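Local coordinates for protein MYB21 (Trichomonas vaginalis, PDB 3OSG) that binds MRE-1 promoter DNA through its R2R3 Myb domain and probably acts as a nuclear transcription factor, at residues A[59-64]-A[92-97]. Sequence-based numbering, arbitrary orientation.
Sequences SISHTP and PGRTDI
In this R2R3 Myb domain, residues 59-64, part of the linker between the two repeats, run against the turn leading into the DNA-facing helix 96-109, and Arg94 reaches from that turn to the linker backbone. Its chain bends at chi2 and chi3 (-119° and 70°), which carries the guanidinium to the linker although the CB points away. There Arg94 NH2 donates to Thr63 O at 3.0 Å, almost straight and in the guanidinium plane. CB and OG of Ser61 lie over one face of the group, and Ser61 OG in turn takes a bond from Thr63 OG1 at 2.9 Å. Glu69 forms a salt bridge with Arg94 NH1, and Trp65 adds a cation-pi contact to Arg94. Backbone bonding also joins the segments at Ser61 and Gly93: Ser61 N gives its hydrogen to a lone pair of Gly93 O at 2.7 Å, while Gly93 CA makes a CH···O contact of 3.2 Å with Ser59 O. One water bridges the two segments, donating to Ser61 O and Gly93 O and accepting from Arg94 NH2. Further along, Ile60 CD1 presses on Thr95 CG2 at 3.5 Å, the two side chains crossing at about a right angle. Thr95 is the N-cap of helix 96-109; its OG1, also bonded to Asn54, accepts weakly from Ile97 N. Ile97 packs on a thymine base, which marks this as the recognition helix of a Myb helix-turn-helix repeat, with the inter-repeat linker strapped beside its start.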
ATOM      1  N   SER A  59      -8.388  -6.658  -4.006  1.00 41.90           N
ATOM      2  CA  SER A  59      -7.931  -7.715  -3.109  1.00 43.71           C
ATOM      3  C   SER A  59      -7.272  -7.175  -1.840  1.00 42.27           C
ATOM      4  O   SER A  59      -6.773  -7.945  -1.022  1.00 44.84           O
ATOM      5  CB  SER A  59      -6.967  -8.659  -3.838  1.00 44.87           C
ATOM      6  OG  SER A  59      -5.785  -7.985  -4.252  1.00 48.43           O
ATOM      7  N   ILE A  60      -7.275  -5.857  -1.681  1.00 37.27           N
ATOM      8  CA  ILE A  60      -6.638  -5.220  -0.533  1.00 37.70           C
ATOM      9  C   ILE A  60      -7.628  -5.064   0.613  1.00 38.61           C
ATOM     10  O   ILE A  60      -8.735  -4.559   0.428  1.00 39.90           O
ATOM     11  CB  ILE A  60      -6.076  -3.821  -0.907  1.00 39.54           C
ATOM     12  CG1 ILE A  60      -4.897  -3.950  -1.877  1.00 34.37           C
ATOM     13  CG2 ILE A  60      -5.664  -3.041   0.341  1.00 36.52           C
ATOM     14  CD1 ILE A  60      -3.704  -4.664  -1.287  1.00 32.36           C
ATOM     15  N   SER A  61      -7.227  -5.478   1.808  1.00 37.43           N
ATOM     16  CA  SER A  61      -8.104  -5.340   2.969  1.00 40.28           C
ATOM     17  C   SER A  61      -8.157  -3.915   3.514  1.00 39.82           C
ATOM     18  O   SER A  61      -7.134  -3.258   3.661  1.00 41.48           O
ATOM     19  CB  SER A  61      -7.689  -6.304   4.079  1.00 42.71           C
ATOM     20  OG  SER A  61      -8.491  -6.115   5.232  1.00 49.08           O
ATOM     21  N   HIS A  62      -9.347  -3.430   3.836  1.00 39.34           N
ATOM     22  CA  HIS A  62      -9.428  -2.126   4.477  1.00 43.14           C
ATOM     23  C   HIS A  62      -9.956  -2.199   5.905  1.00 41.66           C
ATOM     24  O   HIS A  62     -10.376  -1.201   6.483  1.00 46.62           O
ATOM     25  CB  HIS A  62     -10.192  -1.136   3.600  1.00 44.32           C
ATOM     26  CG  HIS A  62      -9.502  -0.862   2.298  1.00 49.48           C
ATOM     27  ND1 HIS A  62      -9.953  -1.360   1.094  1.00 46.33           N
ATOM     28  CD2 HIS A  62      -8.356  -0.192   2.021  1.00 47.62           C
ATOM     29  CE1 HIS A  62      -9.134  -0.984   0.130  1.00 49.55           C
ATOM     30  NE2 HIS A  62      -8.154  -0.274   0.665  1.00 47.35           N
ATOM     31  N   THR A  63      -9.904  -3.395   6.471  1.00 42.58           N
ATOM     32  CA  THR A  63     -10.277  -3.598   7.862  1.00 45.79           C
ATOM     33  C   THR A  63      -9.051  -3.444   8.761  1.00 42.29           C
ATOM     34  O   THR A  63      -7.933  -3.757   8.355  1.00 43.26           O
ATOM     35  CB  THR A  63     -10.888  -4.982   8.055  1.00 46.58           C
ATOM     36  OG1 THR A  63      -9.896  -5.983   7.796  1.00 46.57           O
ATOM     37  CG2 THR A  63     -12.043  -5.171   7.091  1.00 47.90           C
ATOM     38  N   PRO A  64      -9.253  -2.941   9.983  1.00 41.28           N
ATOM     39  CA  PRO A  64      -8.137  -2.755  10.910  1.00 40.31           C
ATOM     40  C   PRO A  64      -7.426  -4.072  11.163  1.00 39.14           C
ATOM     41  O   PRO A  64      -8.032  -5.129  10.989  1.00 37.26           O
ATOM     42  CB  PRO A  64      -8.826  -2.275  12.193  1.00 43.71           C
ATOM     43  CG  PRO A  64     -10.082  -1.613  11.709  1.00 46.66           C
ATOM     44  CD  PRO A  64     -10.525  -2.439  10.531  1.00 41.23           C
ATOM     45  N   PRO A  92      -3.505 -12.435   3.710  1.00 37.28           N
ATOM     46  CA  PRO A  92      -4.441 -12.107   2.637  1.00 40.87           C
ATOM     47  C   PRO A  92      -4.987 -10.694   2.786  1.00 42.94           C
ATOM     48  O   PRO A  92      -5.604 -10.371   3.799  1.00 42.17           O
ATOM     49  CB  PRO A  92      -5.568 -13.133   2.829  1.00 42.84           C
ATOM     50  CG  PRO A  92      -5.361 -13.704   4.187  1.00 43.54           C
ATOM     51  CD  PRO A  92      -3.897 -13.653   4.429  1.00 40.77           C
ATOM     52  N   GLY A  93      -4.762  -9.858   1.781  1.00 41.58           N
ATOM     53  CA  GLY A  93      -5.319  -8.524   1.793  1.00 39.12           C
ATOM     54  C   GLY A  93      -4.338  -7.472   2.276  1.00 37.44           C
ATOM     55  O   GLY A  93      -4.681  -6.295   2.322  1.00 34.19           O
ATOM     56  N   ARG A  94      -3.125  -7.897   2.629  1.00 32.15           N
ATOM     57  CA  ARG A  94      -2.080  -6.982   3.080  1.00 30.49           C
ATOM     58  C   ARG A  94      -0.864  -7.164   2.198  1.00 29.47           C
ATOM     59  O   ARG A  94      -0.583  -8.272   1.762  1.00 32.19           O
ATOM     60  CB  ARG A  94      -1.677  -7.292   4.525  1.00 33.11           C
ATOM     61  CG  ARG A  94      -2.741  -8.025   5.321  1.00 37.94           C
ATOM     62  CD  ARG A  94      -3.209  -7.237   6.531  1.00 38.27           C
ATOM     63  NE  ARG A  94      -3.991  -6.057   6.171  1.00 41.59           N
ATOM     64  CZ  ARG A  94      -4.985  -5.556   6.907  1.00 41.13           C
ATOM     65  NH1 ARG A  94      -5.342  -6.127   8.052  1.00 44.71           N
ATOM     66  NH2 ARG A  94      -5.623  -4.474   6.499  1.00 39.98           N
ATOM     67  N   THR A  95      -0.118  -6.093   1.954  1.00 27.69           N
ATOM     68  CA  THR A  95       1.080  -6.191   1.123  1.00 28.42           C
ATOM     69  C   THR A  95       2.283  -5.885   1.976  1.00 25.65           C
ATOM     70  O   THR A  95       2.138  -5.514   3.131  1.00 28.80           O
ATOM     71  CB  THR A  95       1.050  -5.171  -0.020  1.00 28.68           C
ATOM     72  OG1 THR A  95       1.269  -3.857   0.512  1.00 23.67           O
ATOM     73  CG2 THR A  95      -0.297  -5.208  -0.719  1.00 27.43           C
ATOM     74  N   ASP A  96       3.469  -6.015   1.404  1.00 21.55           N
ATOM     75  CA  ASP A  96       4.689  -5.749   2.141  1.00 29.80           C
ATOM     76  C   ASP A  96       4.718  -4.333   2.724  1.00 25.79           C
ATOM     77  O   ASP A  96       5.299  -4.115   3.773  1.00 25.05           O
ATOM     78  CB  ASP A  96       5.920  -6.003   1.268  1.00 27.20           C
ATOM     79  CG  ASP A  96       5.962  -5.112   0.041  1.00 31.39           C
ATOM     80  OD1 ASP A  96       7.070  -4.792  -0.430  1.00 32.67           O
ATOM     81  OD2 ASP A  96       4.888  -4.731  -0.459  1.00 37.99           O
ATOM     82  N   ILE A  97       4.092  -3.385   2.035  1.00 27.21           N
ATOM     83  CA  ILE A  97       4.022  -2.007   2.513  1.00 24.28           C
ATOM     84  C   ILE A  97       3.311  -1.994   3.864  1.00 24.17           C
ATOM     85  O   ILE A  97       3.807  -1.418   4.826  1.00 21.89           O
ATOM     86  CB  ILE A  97       3.216  -1.098   1.546  1.00 23.89           C
ATOM     87  CG1 ILE A  97       4.016  -0.790   0.276  1.00 28.53           C
ATOM     88  CG2 ILE A  97       2.737   0.168   2.262  1.00 22.96           C
ATOM     89  CD1 ILE A  97       5.416  -0.293   0.511  1.00 29.59           C
TER
HETATM   90  O   HOH W   1      -4.208  -3.663   3.864  1.00 38.67           O